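AtGH3.15 acyl acid amido synthetase (Arabidopsis thaliana, PDB 6E1Q) joins glutamine, and possibly cysteine, to the auxin precursor indole-3-butyric acid, and glutamine to the herbicide 2,4-DB, in an ATP-dependent amide synthesis. Local coordinates at residues I227-L230 and E231-P235; E275-C278 and S279-S282; V31-A34 and I35-N39; T42-L45 and R46-N50. One frame throughout, in Å; residues are numbered along the deposited sequence.

In the fold
All four contacts are local, each made along one continuous piece of chain in the GH3 N-terminal domain. None nests in or crosses another. Nearest the N terminus, interaction 3 lies at the end of helix 24-38 and interaction 4 fills the next helix, 43-49. These two touch through Leu-36, Leu-45 and Leu-49, so apolar packing and a bond from Thr-42 OG1 to Asn-39 O span the turn. Much later come interaction 1, within helix 220-243, and interaction 2, at the end of helix 268-278. Trp-234 of interaction 1 packs on Cys-278 of interaction 2. The two pairs lie on opposite sides of the chain's centre, with interactions 1 and 3 centred about 51 Å apart.

Interaction 1. Residues I227-L230 and E231-P235; sequences IKFL and EDHWP
The first torsions of Phe-229 and His-233 lean their rings toward each other. In Phe-229, CG is anti to the backbone N (chi1 -163°), and the ring swings forward along the helix. In His-233, CG is anti to the carbonyl carbon (chi1 -57°), and the imidazole turns back to meet it. His-233 CD2 then sits over the centre of the phenyl face, 3.5 Å from Phe-229 CZ. The two ring planes are inclined at 44°, an oblique aromatic contact. Helix 194-207 also touches the phenyl ring, through Met-198, Tyr-199 and Leu-202.

One residue earlier, Lys-228 and Asp-232 form a salt bridge. The lysine chain bends at chi2 and chi4, and NZ comes to 2.8 Å from Asp-232 OD2. It uses the syn lone pair of that oxygen.

The backbone is less regular toward the end of the segment. Glu-231 N gives a straight bond to Ile-227 O at 2.9 Å. The bond from His-233 N to Phe-229 O is weak. Leu-230 O accepts from two donors, Trp-234 N at 2.9 Å and His-233 N at 3.2 Å, both from the same face of its plane. Pro-235 has no N-H to give, and the helix is kinked there. Its CG lies over the centre of one face of the Trp-234 ring, while Leu-230 O meets that ring at its edge.

Side-chain pairs four residues apart are typical of an alpha-helix, here helix 220-243, which packs on helix 194-207 through Phe-229 and Leu-230 and on helix 268-278 through Trp-234.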
loop_
_atom_site.group_PDB
_atom_site.type_symbol
_atom_site.label_atom_id
_atom_site.label_comp_id
_atom_site.label_asym_id
_atom_site.label_seq_id
_atom_site.Cartn_x
_atom_site.Cartn_y
_atom_site.Cartn_z
ATOM N N ILE A 227 3.931 -10.183 -12.828
ATOM C CA ILE A 227 3.789 -10.358 -14.269
ATOM C C ILE A 227 5.158 -10.410 -14.940
ATOM O O ILE A 227 5.390 -11.208 -15.858
ATOM C CB ILE A 227 2.915 -9.224 -14.833
ATOM C CG1 ILE A 227 1.487 -9.377 -14.321
ATOM C CG2 ILE A 227 2.988 -9.188 -16.367
ATOM C CD1 ILE A 227 0.551 -8.308 -14.780
ATOM N N LYS A 228 6.086 -9.563 -14.490
ATOM C CA LYS A 228 7.437 -9.608 -15.027
ATOM C C LYS A 228 8.065 -10.985 -14.820
ATOM O O LYS A 228 8.688 -11.532 -15.737
ATOM C CB LYS A 228 8.294 -8.519 -14.387
ATOM C CG LYS A 228 9.604 -8.243 -15.134
ATOM C CD LYS A 228 10.836 -8.759 -14.378
ATOM C CE LYS A 228 12.144 -8.231 -14.982
ATOM N NZ LYS A 228 12.686 -9.077 -16.091
ATOM N N PHE A 229 7.909 -11.565 -13.626
ATOM C CA PHE A 229 8.421 -12.913 -13.396
ATOM C C PHE A 229 7.765 -13.923 -14.342
ATOM O O PHE A 229 8.441 -14.791 -14.909
ATOM C CB PHE A 229 8.205 -13.306 -11.933
ATOM C CG PHE A 229 9.035 -14.470 -11.493
ATOM C CD1 PHE A 229 8.578 -15.768 -11.669
ATOM C CD2 PHE A 229 10.280 -14.272 -10.912
ATOM C CE1 PHE A 229 9.331 -16.850 -11.269
ATOM C CE2 PHE A 229 11.056 -15.358 -10.506
ATOM C CZ PHE A 229 10.576 -16.648 -10.681
ATOM N N LEU A 230 6.450 -13.820 -14.536
ATOM C CA LEU A 230 5.767 -14.735 -15.448
ATOM C C LEU A 230 6.308 -14.618 -16.866
ATOM O O LEU A 230 6.514 -15.634 -17.546
ATOM C CB LEU A 230 4.268 -14.454 -15.451
ATOM C CG LEU A 230 3.410 -15.142 -14.410
ATOM C CD1 LEU A 230 2.008 -14.533 -14.455
ATOM C CD2 LEU A 230 3.388 -16.655 -14.630
ATOM N N GLU A 231 6.517 -13.381 -17.340
ATOM C CA GLU A 231 7.052 -13.178 -18.681
ATOM C C GLU A 231 8.367 -13.923 -18.866
ATOM O O GLU A 231 8.629 -14.471 -19.942
ATOM C CB GLU A 231 7.257 -11.679 -18.964
ATOM C CG GLU A 231 5.978 -10.901 -19.236
ATOM C CD GLU A 231 6.198 -9.378 -19.255
ATOM O OE1 GLU A 231 7.202 -8.900 -18.688
ATOM O OE2 GLU A 231 5.357 -8.657 -19.824
ATOM N N ASP A 232 9.206 -13.955 -17.831
ATOM C CA ASP A 232 10.526 -14.556 -17.965
ATOM C C ASP A 232 10.512 -16.066 -17.792
ATOM O O ASP A 232 11.391 -16.745 -18.335
ATOM C CB ASP A 232 11.484 -13.963 -16.939
ATOM C CG ASP A 232 11.903 -12.545 -17.284
ATOM O OD1 ASP A 232 11.746 -12.136 -18.457
ATOM O OD2 ASP A 232 12.372 -11.844 -16.363
ATOM N N HIS A 233 9.551 -16.616 -17.041
ATOM C CA HIS A 233 9.671 -17.994 -16.574
ATOM C C HIS A 233 8.476 -18.882 -16.871
ATOM O O HIS A 233 8.487 -20.053 -16.469
ATOM C CB HIS A 233 9.954 -18.014 -15.063
ATOM C CG HIS A 233 11.189 -17.250 -14.690
ATOM N ND1 HIS A 233 12.454 -17.654 -15.070
ATOM C CD2 HIS A 233 11.353 -16.093 -14.004
ATOM C CE1 HIS A 233 13.345 -16.788 -14.621
ATOM N NE2 HIS A 233 12.704 -15.830 -13.972
ATOM N N TRP A 234 7.458 -18.379 -17.562
ATOM C CA TRP A 234 6.284 -19.205 -17.810
ATOM C C TRP A 234 6.592 -20.542 -18.492
ATOM O O TRP A 234 5.959 -21.540 -18.111
ATOM C CB TRP A 234 5.226 -18.406 -18.583
ATOM C CG TRP A 234 5.523 -18.034 -20.009
ATOM C CD1 TRP A 234 5.972 -16.819 -20.461
ATOM C CD2 TRP A 234 5.339 -18.855 -21.181
ATOM N NE1 TRP A 234 6.109 -16.842 -21.831
ATOM C CE2 TRP A 234 5.720 -18.074 -22.300
ATOM C CE3 TRP A 234 4.890 -20.171 -21.391
ATOM C CZ2 TRP A 234 5.666 -18.561 -23.603
ATOM C CZ3 TRP A 234 4.847 -20.665 -22.694
ATOM C CH2 TRP A 234 5.232 -19.856 -23.786
ATOM N N PRO A 235 7.550 -20.666 -19.428
ATOM C CA PRO A 235 7.731 -21.996 -20.053
ATOM C C PRO A 235 8.239 -23.025 -19.075
ATOM O O PRO A 235 7.800 -24.185 -19.120
ATOM C CB PRO A 235 8.735 -21.741 -21.193
ATOM C CG PRO A 235 8.629 -20.252 -21.437
ATOM C CD PRO A 235 8.405 -19.656 -20.081
#

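Interaction 2. Residues E275-C278 and S279-S282; sequences EQEC and SKTS
Ser-279 and Glu-275 meet at the C-terminal end of an alpha-helix, 268-278, where a serine hydroxyl adds a second bond to the carbonyl four residues back. The chain then leaves for the loop before helix 286-290. The hydrogen bonds here converge on one acceptor. Ser-279 N and Ser-279 OG both give to Glu-275 O, each at 2.9 Å, from opposite faces of the carbonyl plane. The hydroxyl reaches back because OG lies between the backbone N and the carbonyl carbon (chi1 62°).

The charged contact joins residues three apart, Glu-277 and Lys-280. Glu-277 bends at chi2 and runs alongside Lys-280, pointing the same way. Glu-277 OE2 also forms a salt bridge with Arg-289, so two cations share one carboxylate oxygen. A glutamine here would probably leave Lys-280 and Arg-289 without the negative charge they share.

Van der Waals contact completes the set. Lys-280 CG rests 3.3 Å from Gln-276 O, and the lysine chain thus follows the last turn of the helix. Cys-278 and Ser-279 pack on Trp-234. At the end of the lysine, NZ meets Glu-277 OE2 at 3.0 Å, on the syn side but 33° out of the carboxylate plane.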
loop_
_atom_site.group_PDB
_atom_site.type_symbol
_atom_site.label_atom_id
_atom_site.label_comp_id
_atom_site.label_asym_id
_atom_site.label_seq_id
_atom_site.Cartn_x
_atom_site.Cartn_y
_atom_site.Cartn_z
ATOM N N GLU A 275 0.243 -22.532 -21.504
ATOM C CA GLU A 275 1.140 -22.167 -22.598
ATOM C C GLU A 275 0.384 -21.438 -23.707
ATOM O O GLU A 275 0.895 -20.469 -24.277
ATOM C CB GLU A 275 1.845 -23.426 -23.141
ATOM C CG GLU A 275 3.016 -23.944 -22.265
ATOM C CD GLU A 275 3.307 -25.445 -22.428
ATOM O OE1 GLU A 275 2.588 -26.131 -23.177
ATOM O OE2 GLU A 275 4.262 -25.951 -21.793
ATOM N N GLN A 276 -0.843 -21.876 -24.018
ATOM C CA GLN A 276 -1.619 -21.201 -25.058
ATOM C C GLN A 276 -1.851 -19.736 -24.717
ATOM O O GLN A 276 -1.825 -18.874 -25.604
ATOM C CB GLN A 276 -2.963 -21.891 -25.263
ATOM C CG GLN A 276 -3.071 -22.730 -26.509
ATOM C CD GLN A 276 -4.152 -23.787 -26.383
ATOM O OE1 GLN A 276 -5.286 -23.484 -26.002
ATOM N NE2 GLN A 276 -3.806 -25.036 -26.695
ATOM N N GLU A 277 -2.110 -19.438 -23.440
ATOM C CA GLU A 277 -2.326 -18.050 -23.035
ATOM C C GLU A 277 -1.026 -17.271 -22.987
ATOM O O GLU A 277 -0.989 -16.098 -23.371
ATOM C CB GLU A 277 -3.005 -17.986 -21.664
ATOM C CG GLU A 277 -4.368 -18.616 -21.622
ATOM C CD GLU A 277 -5.301 -18.062 -22.687
ATOM O OE1 GLU A 277 -6.236 -18.792 -23.074
ATOM O OE2 GLU A 277 -5.111 -16.899 -23.125
ATOM N N CYS A 278 0.039 -17.878 -22.464
ATOM C CA CYS A 278 1.277 -17.124 -22.293
ATOM C C CYS A 278 2.019 -16.905 -23.607
ATOM O O CYS A 278 2.790 -15.946 -23.717
ATOM C CB CYS A 278 2.198 -17.830 -21.298
ATOM S SG CYS A 278 1.639 -17.863 -19.590
ATOM N N SER A 279 1.798 -17.752 -24.606
ATOM C CA SER A 279 2.534 -17.625 -25.856
ATOM C C SER A 279 1.969 -16.561 -26.790
ATOM O O SER A 279 2.593 -16.277 -27.816
ATOM C CB SER A 279 2.580 -18.976 -26.570
ATOM O OG SER A 279 1.276 -19.396 -26.900
ATOM N N LYS A 280 0.830 -15.950 -26.461
ATOM C CA LYS A 280 0.300 -14.870 -27.285
ATOM C C LYS A 280 1.194 -13.629 -27.205
ATOM O O LYS A 280 1.812 -13.340 -26.173
ATOM C CB LYS A 280 -1.141 -14.546 -26.865
ATOM C CG LYS A 280 -2.044 -15.791 -26.870
ATOM C CD LYS A 280 -3.537 -15.482 -26.916
ATOM C CE LYS A 280 -4.360 -16.761 -26.723
ATOM N NZ LYS A 280 -5.661 -16.523 -26.029
ATOM N N THR A 281 1.262 -12.896 -28.324
ATOM C CA THR A 281 2.141 -11.725 -28.428
ATOM C C THR A 281 1.784 -10.652 -27.412
ATOM O O THR A 281 2.650 -10.151 -26.686
ATOM C CB THR A 281 2.065 -11.118 -29.830
ATOM O OG1 THR A 281 1.978 -12.165 -30.802
ATOM C CG2 THR A 281 3.284 -10.262 -30.081
ATOM N N SER A 282 0.526 -10.248 -27.381
ATOM C CA SER A 282 0.074 -9.248 -26.428
ATOM C C SER A 282 -0.293 -9.917 -25.110
ATOM O O SER A 282 -1.083 -10.867 -25.086
ATOM C CB SER A 282 -1.131 -8.491 -26.981
ATOM O OG SER A 282 -1.550 -7.514 -26.049
#

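Interaction 3. Residues V31-A34 and I35-N39; sequences VLEA and ILSRN
Ser-37 and Glu-33 share a doubly used carbonyl. Glu-33 O accepts from Ser-37 N at 2.9 Å and from Ser-37 OG, at a short 2.5 Å that is best read with caution. The two donors come from opposite faces of its plane. Ser-37 OG is anti to its own carbonyl carbon (chi1 -50°), which turns the hydroxyl back on the preceding turn of the helix.

The other carbonyls are met in helical order. Val-31 O takes Ile-35 N, and Leu-32 O takes Leu-36 N, both in nearly straight bonds. Ala-34 O takes Arg-38 N at 2.9 Å. Ile-35 O again has two donors, Asn-39 N and Asn-39 ND2, with ND2 2.9 Å from Ile-35 O. Asn-39 OD1 is satisfied by Asp-88 N, beyond the helix end.

Apolar side chains line the buried side. Val-31 CG1 lies beside Ile-35 CD1. The Leu-32 and Leu-36 side chains cross, with Leu-32 CD1 3.8 Å from Leu-36 CG, and both leucines touch Phe-58. With an alanine in place of Leu-36, a gap would probably open between Leu-32, Phe-58, Leu-45 and Leu-49. On the outer side, Ala-34 CB sits over one face of the Arg-38 guanidinium.

The chemistry implies an amphipathic end to helix 24-38: side-chain donors from Ser-37 and Asn-39 add to the backbone bonds, while leucine and isoleucine face the protein.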
loop_
_atom_site.group_PDB
_atom_site.type_symbol
_atom_site.label_atom_id
_atom_site.label_comp_id
_atom_site.label_asym_id
_atom_site.label_seq_id
_atom_site.Cartn_x
_atom_site.Cartn_y
_atom_site.Cartn_z
ATOM N N VAL A 31 -15.699 3.370 23.108
ATOM C CA VAL A 31 -14.316 2.953 22.859
ATOM C C VAL A 31 -13.356 3.757 23.728
ATOM O O VAL A 31 -12.490 3.200 24.415
ATOM C CB VAL A 31 -13.972 3.103 21.363
ATOM C CG1 VAL A 31 -12.463 2.962 21.137
ATOM C CG2 VAL A 31 -14.754 2.107 20.518
ATOM N N LEU A 32 -13.502 5.084 23.710
ATOM C CA LEU A 32 -12.613 5.947 24.483
ATOM C C LEU A 32 -12.671 5.609 25.972
ATOM O O LEU A 32 -11.635 5.465 26.638
ATOM C CB LEU A 32 -12.984 7.412 24.259
ATOM C CG LEU A 32 -12.037 8.376 24.970
ATOM C CD1 LEU A 32 -10.611 8.098 24.523
ATOM C CD2 LEU A 32 -12.420 9.855 24.768
ATOM N N GLU A 33 -13.881 5.482 26.514
ATOM C CA GLU A 33 -14.002 5.135 27.923
ATOM C C GLU A 33 -13.318 3.806 28.225
ATOM O O GLU A 33 -12.658 3.662 29.258
ATOM C CB GLU A 33 -15.471 5.081 28.343
ATOM C CG GLU A 33 -15.648 4.625 29.781
ATOM C CD GLU A 33 -17.087 4.681 30.241
ATOM O OE1 GLU A 33 -17.666 5.788 30.261
ATOM O OE2 GLU A 33 -17.641 3.615 30.576
ATOM N N ALA A 34 -13.446 2.828 27.327
ATOM C CA ALA A 34 -12.832 1.527 27.576
ATOM C C ALA A 34 -11.313 1.625 27.569
ATOM O O ALA A 34 -10.643 1.070 28.447
ATOM C CB ALA A 34 -13.311 0.512 26.537
ATOM N N ILE A 35 -10.751 2.348 26.598
ATOM C CA ILE A 35 -9.297 2.466 26.513
ATOM C C ILE A 35 -8.744 3.178 27.736
ATOM O O ILE A 35 -7.776 2.720 28.357
ATOM C CB ILE A 35 -8.888 3.199 25.226
ATOM C CG1 ILE A 35 -9.115 2.296 24.018
ATOM C CG2 ILE A 35 -7.407 3.638 25.318
ATOM C CD1 ILE A 35 -8.932 3.021 22.679
ATOM N N LEU A 36 -9.345 4.322 28.092
ATOM C CA LEU A 36 -8.838 5.102 29.214
ATOM C C LEU A 36 -9.020 4.374 30.538
ATOM O O LEU A 36 -8.184 4.515 31.441
ATOM C CB LEU A 36 -9.528 6.467 29.268
ATOM C CG LEU A 36 -9.325 7.350 28.032
ATOM C CD1 LEU A 36 -9.848 8.748 28.288
ATOM C CD2 LEU A 36 -7.863 7.377 27.577
ATOM N N SER A 37 -10.103 3.607 30.684
ATOM C CA SER A 37 -10.309 2.869 31.930
ATOM C C SER A 37 -9.335 1.702 32.043
ATOM O O SER A 37 -8.683 1.525 33.074
ATOM C CB SER A 37 -11.754 2.378 32.034
ATOM O OG SER A 37 -12.678 3.424 31.794
ATOM N N ARG A 38 -9.210 0.903 30.982
ATOM C CA ARG A 38 -8.367 -0.285 31.055
ATOM C C ARG A 38 -6.888 0.068 31.154
ATOM O O ARG A 38 -6.117 -0.692 31.754
ATOM C CB ARG A 38 -8.631 -1.196 29.848
ATOM C CG ARG A 38 -9.850 -2.108 30.052
ATOM C CD ARG A 38 -10.439 -2.684 28.759
ATOM N NE ARG A 38 -11.875 -2.961 28.901
ATOM C CZ ARG A 38 -12.679 -3.378 27.919
ATOM N NH1 ARG A 38 -12.207 -3.580 26.693
ATOM N NH2 ARG A 38 -13.966 -3.587 28.163
ATOM N N ASN A 39 -6.474 1.216 30.604
ATOM C CA ASN A 39 -5.062 1.584 30.549
ATOM C C ASN A 39 -4.699 2.688 31.534
ATOM O O ASN A 39 -3.643 3.316 31.393
ATOM C CB ASN A 39 -4.681 1.997 29.127
ATOM C CG ASN A 39 -4.776 0.846 28.153
ATOM O OD1 ASN A 39 -3.977 -0.091 28.201
ATOM N ND2 ASN A 39 -5.764 0.901 27.269
#

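Interaction 4. Residues T42-L45 and R46-N50; sequences TEYL and RGFLN
Tyr-44 and Phe-48 form a T-shaped (edge-to-face) aromatic pair one turn apart on the short, N-capped helix 43-49. The edge of Phe-48 points at the tyrosine face, with ring centroids 5.4 Å apart and planes at 69°. Phe-48 CE2 stands over the rim of that face, 3.8 Å from Tyr-44 CZ. Tyr-44 has CG anti to the backbone N (chi1 -170°), which sends its ring forward to Phe-48.

Beside this pair, Leu-45 and Leu-49 lie side by side, pointing the same way. Leu-45 CG is 3.8 Å from Leu-49 CD1. On the outer side, the Arg-46 chain bends at chi2 and chi3. One face of its guanidinium covers Thr-42 O and Glu-43 CA.

The backbone holds these groups in place. Arg-46 N bonds to Thr-42 O, while the bond from Gly-47 N to Glu-43 O is weak. Leu-45 O accepts from both Phe-48 N and Leu-49 N.

Further out, Tyr-73 meets Tyr-44 edge-to-face, and Tyr-402 also meets its ring. Helix 24-38 covers the leucine side. Thr-42 OG1 bonds to Asn-39 O and caps the helix, accepting from Leu-45 N at 3.1 Å.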
loop_
_atom_site.group_PDB
_atom_site.type_symbol
_atom_site.label_atom_id
_atom_site.label_comp_id
_atom_site.label_asym_id
_atom_site.label_seq_id
_atom_site.Cartn_x
_atom_site.Cartn_y
_atom_site.Cartn_z
ATOM N N THR A 42 -1.224 2.419 33.179
ATOM C CA THR A 42 -0.005 2.361 32.377
ATOM C C THR A 42 0.880 3.562 32.698
ATOM O O THR A 42 0.405 4.623 33.117
ATOM C CB THR A 42 -0.299 2.350 30.871
ATOM O OG1 THR A 42 -0.945 3.576 30.486
ATOM C CG2 THR A 42 -1.153 1.156 30.484
ATOM N N GLU A 43 2.186 3.390 32.510
ATOM C CA GLU A 43 3.085 4.516 32.742
ATOM C C GLU A 43 2.727 5.682 31.834
ATOM O O GLU A 43 2.687 6.830 32.275
ATOM C CB GLU A 43 4.540 4.095 32.525
ATOM C CG GLU A 43 5.485 5.273 32.486
ATOM C CD GLU A 43 6.947 4.880 32.330
ATOM O OE1 GLU A 43 7.354 3.778 32.772
ATOM O OE2 GLU A 43 7.693 5.693 31.757
ATOM N N TYR A 44 2.410 5.394 30.572
ATOM C CA TYR A 44 2.134 6.465 29.617
ATOM C C TYR A 44 0.892 7.264 30.008
ATOM O O TYR A 44 0.933 8.497 30.095
ATOM C CB TYR A 44 1.972 5.891 28.203
ATOM C CG TYR A 44 1.927 6.993 27.165
ATOM C CD1 TYR A 44 3.101 7.488 26.620
ATOM C CD2 TYR A 44 0.718 7.576 26.773
ATOM C CE1 TYR A 44 3.087 8.509 25.703
ATOM C CE2 TYR A 44 0.697 8.603 25.846
ATOM C CZ TYR A 44 1.892 9.059 25.310
ATOM O OH TYR A 44 1.925 10.078 24.394
ATOM N N LEU A 45 -0.228 6.581 30.238
ATOM C CA LEU A 45 -1.484 7.303 30.432
ATOM C C LEU A 45 -1.539 7.970 31.799
ATOM O O LEU A 45 -2.020 9.104 31.923
ATOM C CB LEU A 45 -2.669 6.356 30.243
ATOM C CG LEU A 45 -3.929 6.965 29.640
ATOM C CD1 LEU A 45 -3.571 7.765 28.393
ATOM C CD2 LEU A 45 -4.932 5.861 29.330
ATOM N N ARG A 46 -1.042 7.287 32.834
ATOM C CA ARG A 46 -1.119 7.830 34.186
ATOM C C ARG A 46 -0.343 9.137 34.296
ATOM O O ARG A 46 -0.740 10.040 35.043
ATOM C CB ARG A 46 -0.603 6.796 35.196
ATOM C CG ARG A 46 -0.299 7.344 36.592
ATOM C CD ARG A 46 1.170 7.159 36.971
ATOM N NE ARG A 46 1.559 5.750 36.972
ATOM C CZ ARG A 46 2.781 5.305 36.688
ATOM N NH1 ARG A 46 3.745 6.155 36.365
ATOM N NH2 ARG A 46 3.035 4.003 36.713
ATOM N N GLY A 47 0.748 9.266 33.539
ATOM C CA GLY A 47 1.526 10.488 33.566
ATOM C C GLY A 47 0.767 11.710 33.100
ATOM O O GLY A 47 1.113 12.835 33.484
ATOM N N PHE A 48 -0.271 11.520 32.295
ATOM C CA PHE A 48 -1.083 12.628 31.810
ATOM C C PHE A 48 -2.443 12.728 32.479
ATOM O O PHE A 48 -2.938 13.833 32.685
ATOM C CB PHE A 48 -1.285 12.510 30.289
ATOM C CG PHE A 48 -0.015 12.658 29.496
ATOM C CD1 PHE A 48 0.716 13.841 29.544
ATOM C CD2 PHE A 48 0.438 11.627 28.691
ATOM C CE1 PHE A 48 1.892 13.985 28.821
ATOM C CE2 PHE A 48 1.621 11.763 27.954
ATOM C CZ PHE A 48 2.347 12.944 28.021
ATOM N N LEU A 49 -3.072 11.603 32.812
ATOM C CA LEU A 49 -4.460 11.601 33.261
ATOM C C LEU A 49 -4.612 11.366 34.756
ATOM O O LEU A 49 -5.617 11.793 35.336
ATOM C CB LEU A 49 -5.265 10.536 32.496
ATOM C CG LEU A 49 -5.609 10.912 31.052
ATOM C CD1 LEU A 49 -6.363 9.807 30.336
ATOM C CD2 LEU A 49 -6.423 12.197 31.049
ATOM N N ASN A 50 -3.637 10.702 35.383
ATOM C CA ASN A 50 -3.667 10.396 36.814
ATOM C C ASN A 50 -4.980 9.727 37.215
ATOM O O ASN A 50 -5.529 9.976 38.291
ATOM C CB ASN A 50 -3.406 11.648 37.653
ATOM C CG ASN A 50 -1.993 12.188 37.471
ATOM O OD1 ASN A 50 -1.779 13.175 36.762
ATOM N ND2 ASN A 50 -1.024 11.543 38.116
#